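Local coordinates for protein transcriptional regulator, LacI family (Corynebacterium glutamicum, PDB 3H5T) that activates transcription of the inositol phosphate synthase gene in an inositol-dependent manner by binding a palindromic promoter motif, and helps regulate cell wall biogenesis, at residues Ser14-Lys18 and Leu19-Arg23; Pro108-Ala112 and Ser113-His117. All coordinates share one frame; numbering follows the deposited sequence.

Interaction 1 (Ser14-Lys18 and Leu19-Arg23); sequences SIAAK and LGISR
Leu-19 folds back over the last turn of helix 11-19 and can be traced atom by atom against Ile-15. Its CB lies 3.6 Å from Ile-15 O. With CG beside the backbone N (chi1 -62°), the branch stays close to that carbonyl, CG and CD1 each approaching Ile-15 O. At the tip, CD1 meets Ile-15 CG2 at 4.0 Å, an apolar contact between two side chains that lie side by side and point the same way. The backbone follows suit: Leu-19 N donates to Ile-15 O at 3.2 Å, with a weak second bond to Ala-16 O.

The chain then leaves the helix at Gly-20, whose phi is positive (65°). Ile-21 N returns to Ala-16 O at 2.9 Å, while Gly-20 N reaches Ala-17 O weakly at 3.3 Å. The positive phi and these two bonds back into the last turn make a Schellman motif, here ending the first helix of the helix-turn-helix that binds DNA in LacI-family regulators.

Ala-16, buried like Ile-15, lies under the turn. Its CB faces the carbonyl oxygens of Ile-21 and Ser-22, and also meets Ile-21 CG1 at 4.2 Å. That CG1 sits between the backbone N and the carbonyl carbon of its own residue (chi1 52°), which brings it near Ala-16. Beyond the turn, Ile-15, Ala-16 and Ile-21 all touch Val-26 of helix 23-31, and Ile-15 and Ile-21 also reach Ala-48 and Ile-44, respectively, of helix 38-50.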
ATOM      1  N   SER A  14      19.883   7.294  31.541  1.00 26.62           N
ATOM      2  CA  SER A  14      19.490   6.080  32.264  1.00 26.61           C
ATOM      3  C   SER A  14      20.745   5.346  32.742  1.00 26.77           C
ATOM      4  O   SER A  14      20.829   4.913  33.889  1.00 27.72           O
ATOM      5  CB  SER A  14      18.707   5.141  31.352  1.00 24.38           C
ATOM      6  OG  SER A  14      17.664   5.826  30.701  1.00 28.36           O
ATOM      7  N   ILE A  15      21.707   5.185  31.840  1.00 25.52           N
ATOM      8  CA  ILE A  15      22.962   4.524  32.168  1.00 25.93           C
ATOM      9  C   ILE A  15      23.662   5.271  33.310  1.00 26.31           C
ATOM     10  O   ILE A  15      24.165   4.655  34.246  1.00 26.59           O
ATOM     11  CB  ILE A  15      23.874   4.468  30.929  1.00 23.56           C
ATOM     12  CG1 ILE A  15      23.275   3.492  29.909  1.00 23.26           C
ATOM     13  CG2 ILE A  15      25.282   4.084  31.325  1.00 22.54           C
ATOM     14  CD1 ILE A  15      24.023   3.423  28.579  1.00 21.58           C
ATOM     15  N   ALA A  16      23.684   6.597  33.238  1.00 25.94           N
ATOM     16  CA  ALA A  16      24.313   7.386  34.293  1.00 26.10           C
ATOM     17  C   ALA A  16      23.575   7.185  35.609  1.00 26.05           C
ATOM     18  O   ALA A  16      24.200   6.996  36.654  1.00 27.32           O
ATOM     19  CB  ALA A  16      24.316   8.867  33.925  1.00 24.77           C
ATOM     20  N   ALA A  17      22.245   7.225  35.551  1.00 24.72           N
ATOM     21  CA  ALA A  17      21.414   7.056  36.739  1.00 24.89           C
ATOM     22  C   ALA A  17      21.619   5.701  37.394  1.00 25.57           C
ATOM     23  O   ALA A  17      21.734   5.606  38.614  1.00 28.01           O
ATOM     24  CB  ALA A  17      19.941   7.241  36.388  1.00 23.83           C
ATOM     25  N   LYS A  18      21.657   4.646  36.594  1.00 27.01           N
ATOM     26  CA  LYS A  18      21.849   3.316  37.152  1.00 29.52           C
ATOM     27  C   LYS A  18      23.217   3.193  37.843  1.00 29.21           C
ATOM     28  O   LYS A  18      23.378   2.399  38.775  1.00 30.34           O
ATOM     29  CB  LYS A  18      21.708   2.251  36.054  1.00 31.25           C
ATOM     30  CG  LYS A  18      21.853   0.817  36.559  1.00 37.11           C
ATOM     31  CD  LYS A  18      21.997  -0.187  35.410  1.00 41.66           C
ATOM     32  CE  LYS A  18      22.337  -1.599  35.931  1.00 45.09           C
ATOM     33  NZ  LYS A  18      22.566  -2.614  34.842  1.00 43.80           N
ATOM     34  N   LEU A  19      24.192   3.988  37.401  1.00 25.76           N
ATOM     35  CA  LEU A  19      25.536   3.931  37.976  1.00 22.80           C
ATOM     36  C   LEU A  19      25.879   5.098  38.907  1.00 22.73           C
ATOM     37  O   LEU A  19      26.989   5.182  39.437  1.00 20.88           O
ATOM     38  CB  LEU A  19      26.565   3.859  36.848  1.00 19.48           C
ATOM     39  CG  LEU A  19      26.478   2.632  35.947  1.00 17.22           C
ATOM     40  CD1 LEU A  19      27.213   2.890  34.651  1.00 15.16           C
ATOM     41  CD2 LEU A  19      27.053   1.427  36.676  1.00 14.12           C
ATOM     42  N   GLY A  20      24.932   6.005  39.097  1.00 22.52           N
ATOM     43  CA  GLY A  20      25.194   7.140  39.957  1.00 23.58           C
ATOM     44  C   GLY A  20      26.278   8.076  39.440  1.00 25.47           C
ATOM     45  O   GLY A  20      26.982   8.705  40.233  1.00 25.72           O
ATOM     46  N   ILE A  21      26.428   8.165  38.119  1.00 25.16           N
ATOM     47  CA  ILE A  21      27.411   9.070  37.532  1.00 25.43           C
ATOM     48  C   ILE A  21      26.681  10.079  36.639  1.00 26.76           C
ATOM     49  O   ILE A  21      25.450  10.101  36.601  1.00 28.89           O
ATOM     50  CB  ILE A  21      28.504   8.311  36.712  1.00 25.17           C
ATOM     51  CG1 ILE A  21      27.861   7.374  35.687  1.00 25.58           C
ATOM     52  CG2 ILE A  21      29.418   7.526  37.653  1.00 21.26           C
ATOM     53  CD1 ILE A  21      28.882   6.618  34.840  1.00 21.68           C
ATOM     54  N   SER A  22      27.426  10.923  35.932  1.00 26.41           N
ATOM     55  CA  SER A  22      26.812  11.925  35.063  1.00 25.40           C
ATOM     56  C   SER A  22      26.608  11.407  33.643  1.00 24.68           C
ATOM     57  O   SER A  22      27.258  10.449  33.222  1.00 24.72           O
ATOM     58  CB  SER A  22      27.675  13.188  35.034  1.00 25.77           C
ATOM     59  OG  SER A  22      27.697  13.818  36.311  1.00 27.23           O
ATOM     60  N   ARG A  23      25.705  12.031  32.898  1.00 23.22           N
ATOM     61  CA  ARG A  23      25.483  11.584  31.534  1.00 26.42           C
ATOM     62  C   ARG A  23      26.741  11.865  30.710  1.00 25.81           C
ATOM     63  O   ARG A  23      27.041  11.149  29.762  1.00 25.54           O
ATOM     64  CB  ARG A  23      24.274  12.284  30.908  1.00 29.88           C
ATOM     65  CG  ARG A  23      24.563  13.687  30.482  1.00 35.28           C
ATOM     66  CD  ARG A  23      23.464  14.234  29.608  1.00 40.81           C
ATOM     67  NE  ARG A  23      23.932  15.433  28.922  1.00 44.27           N
ATOM     68  CZ  ARG A  23      23.152  16.268  28.250  1.00 45.32           C
ATOM     69  NH1 ARG A  23      21.848  16.047  28.166  1.00 45.73           N
ATOM     70  NH2 ARG A  23      23.685  17.327  27.662  1.00 49.34           N
TER

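Interaction 2 (Pro108-Ala112 and Ser113-His117)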
ATOM      1  N   PRO A 108      11.539   2.002 -11.243  1.00 21.91           N
ATOM      2  CA  PRO A 108      10.372   2.535 -11.952  1.00 21.52           C
ATOM      3  C   PRO A 108      10.071   1.745 -13.224  1.00 22.32           C
ATOM      4  O   PRO A 108      10.807   1.845 -14.202  1.00 23.85           O
ATOM      5  CB  PRO A 108      10.787   3.970 -12.291  1.00 22.19           C
ATOM      6  CG  PRO A 108      11.918   4.269 -11.359  1.00 24.60           C
ATOM      7  CD  PRO A 108      12.652   2.958 -11.307  1.00 24.28           C
ATOM      8  N   ALA A 109       8.988   0.979 -13.227  1.00 21.02           N
ATOM      9  CA  ALA A 109       8.638   0.196 -14.402  1.00 20.37           C
ATOM     10  C   ALA A 109       7.408   0.772 -15.077  1.00 22.19           C
ATOM     11  O   ALA A 109       6.395   1.022 -14.425  1.00 24.81           O
ATOM     12  CB  ALA A 109       8.386  -1.242 -14.007  1.00 19.22           C
ATOM     13  N   SER A 110       7.485   0.983 -16.384  1.00 21.73           N
ATOM     14  CA  SER A 110       6.347   1.535 -17.105  1.00 22.72           C
ATOM     15  C   SER A 110       5.185   0.553 -17.205  1.00 22.74           C
ATOM     16  O   SER A 110       5.378  -0.629 -17.497  1.00 20.37           O
ATOM     17  CB  SER A 110       6.749   1.953 -18.517  1.00 23.67           C
ATOM     18  OG  SER A 110       5.595   2.339 -19.250  1.00 24.72           O
ATOM     19  N   PRO A 111       3.959   1.037 -16.949  1.00 23.42           N
ATOM     20  CA  PRO A 111       2.740   0.221 -17.010  1.00 23.75           C
ATOM     21  C   PRO A 111       2.064   0.252 -18.384  1.00 24.38           C
ATOM     22  O   PRO A 111       1.000  -0.333 -18.569  1.00 23.27           O
ATOM     23  CB  PRO A 111       1.868   0.844 -15.930  1.00 23.19           C
ATOM     24  CG  PRO A 111       2.204   2.290 -16.059  1.00 22.68           C
ATOM     25  CD  PRO A 111       3.715   2.271 -16.178  1.00 23.15           C
ATOM     26  N   ALA A 112       2.692   0.934 -19.340  1.00 26.52           N
ATOM     27  CA  ALA A 112       2.159   1.071 -20.699  1.00 26.22           C
ATOM     28  C   ALA A 112       2.024  -0.255 -21.443  1.00 26.45           C
ATOM     29  O   ALA A 112       2.848  -1.150 -21.294  1.00 27.09           O
ATOM     30  CB  ALA A 112       3.036   2.028 -21.496  1.00 24.82           C
ATOM     31  N   SER A 113       0.985  -0.369 -22.261  1.00 27.44           N
ATOM     32  CA  SER A 113       0.740  -1.597 -23.015  1.00 30.01           C
ATOM     33  C   SER A 113       1.767  -1.826 -24.125  1.00 31.43           C
ATOM     34  O   SER A 113       1.795  -2.886 -24.743  1.00 31.62           O
ATOM     35  CB  SER A 113      -0.656  -1.556 -23.632  1.00 28.61           C
ATOM     36  OG  SER A 113      -0.726  -0.527 -24.599  1.00 30.23           O
ATOM     37  N   SER A 114       2.606  -0.826 -24.367  1.00 34.05           N
ATOM     38  CA  SER A 114       3.625  -0.893 -25.409  1.00 34.80           C
ATOM     39  C   SER A 114       4.895  -1.598 -24.957  1.00 36.60           C
ATOM     40  O   SER A 114       5.763  -1.911 -25.776  1.00 38.03           O
ATOM     41  CB  SER A 114       3.985   0.519 -25.873  1.00 34.77           C
ATOM     42  OG  SER A 114       4.459   1.303 -24.786  1.00 34.76           O
ATOM     43  N   VAL A 115       5.013  -1.837 -23.655  1.00 37.05           N
ATOM     44  CA  VAL A 115       6.195  -2.494 -23.119  1.00 37.06           C
ATOM     45  C   VAL A 115       6.256  -3.957 -23.534  1.00 36.97           C
ATOM     46  O   VAL A 115       5.290  -4.696 -23.385  1.00 37.26           O
ATOM     47  CB  VAL A 115       6.236  -2.409 -21.578  1.00 36.60           C
ATOM     48  CG1 VAL A 115       7.523  -3.019 -21.056  1.00 37.47           C
ATOM     49  CG2 VAL A 115       6.139  -0.970 -21.139  1.00 37.26           C
ATOM     50  N   ASP A 116       7.396  -4.359 -24.080  1.00 38.58           N
ATOM     51  CA  ASP A 116       7.596  -5.739 -24.500  1.00 39.68           C
ATOM     52  C   ASP A 116       8.687  -6.350 -23.632  1.00 39.60           C
ATOM     53  O   ASP A 116       9.342  -5.653 -22.861  1.00 40.17           O
ATOM     54  CB  ASP A 116       7.992  -5.804 -25.971  1.00 40.07           C
ATOM     55  CG  ASP A 116       9.070  -4.816 -26.318  1.00 42.89           C
ATOM     56  OD1 ASP A 116       9.957  -4.590 -25.468  1.00 44.03           O
ATOM     57  OD2 ASP A 116       9.039  -4.274 -27.444  1.00 46.36           O
ATOM     58  N   HIS A 117       8.890  -7.650 -23.770  1.00 39.72           N
ATOM     59  CA  HIS A 117       9.873  -8.351 -22.961  1.00 39.59           C
ATOM     60  C   HIS A 117      11.309  -7.848 -23.037  1.00 38.41           C
ATOM     61  O   HIS A 117      12.015  -7.868 -22.037  1.00 37.75           O
ATOM     62  CB  HIS A 117       9.779  -9.844 -23.273  1.00 40.38           C
ATOM     63  CG  HIS A 117       8.431 -10.417 -22.957  1.00 42.31           C
ATOM     64  ND1 HIS A 117       8.063 -10.797 -21.683  1.00 42.40           N
ATOM     65  CD2 HIS A 117       7.332 -10.587 -23.730  1.00 41.27           C
ATOM     66  CE1 HIS A 117       6.798 -11.175 -21.686  1.00 41.17           C
ATOM     67  NE2 HIS A 117       6.330 -11.056 -22.916  1.00 40.80           N
TER
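A local turn contact at the protein surface joins Ala-112 to Val-115 in the loop that leads from strand 103-108, outermost in its sheet within this chain, to helix 117-125. One backbone bond marks it: Val-115 N donates to Ala-112 O at 3.3 Å. The N-H points almost straight at the oxygen (168°), yet the donor stands 55° out of the carbonyl plane, so the approach is from above the C=O group and not along a lone pair.

The same oxygen is also met by a methyl group. Val-115 CG1 is anti to the backbone N (chi1 -176°), which leaves CG2 beside that N and turned back over the turn. There CG2 lies against Ala-112 O and makes an apolar contact of 4.3 Å with Ala-112 CB.

Ala-112 to Val-115 form a type I beta turn, and a second, smaller turn precedes it: Ser-110 OG accepts from Ala-112 N at 3.2 Å, an ST turn. With OG swung beside its own carbonyl carbon, the hydroxyl comes close enough to receive that N-H while still facing Val-115, whose CG2 is 3.8 Å from OG. The same methyl is 3.7 Å from Ser-110 O, and so touches residues of both turns. Ser-114 OG lies 3.7 Å from Ala-112 CB, a van der Waals approach.

The loop leaves the seven-stranded sheet and reaches across to the other lobe of the LacI-family core. Val-115 O accepts from Arg-201 NH2 and Pro-111 packs on Trp-248, residues that follow strands 192-197 and 244-247 of the five-stranded sheet, while the Val-115 side chain touches His-143 of helix 142-150. At the N-cap of helix 117-125, Asp-116 OD1 is hydrogen-bonded to Ser-119 OG.

In the fold
Starting at the N terminus, interaction 1 comes first: it turns the chain between helix 11-19 and helix 23-31, inside the DNA-binding region. Helix 38-50 follows, and residues 54-67 are not modelled. Strand 70-75 then opens the larger domain, and strand 103-108, outermost in the seven-stranded sheet within this chain, runs into interaction 2, whose loop leads to helix 117-125 and touches loops beyond strands of the five-stranded sheet. Each contact closes a short local loop; the two occur in series, so they neither nest nor cross. The centres of interactions 1 and 2 lie about 59 Å apart, on opposite sides of the chain's centre, and the two do not touch.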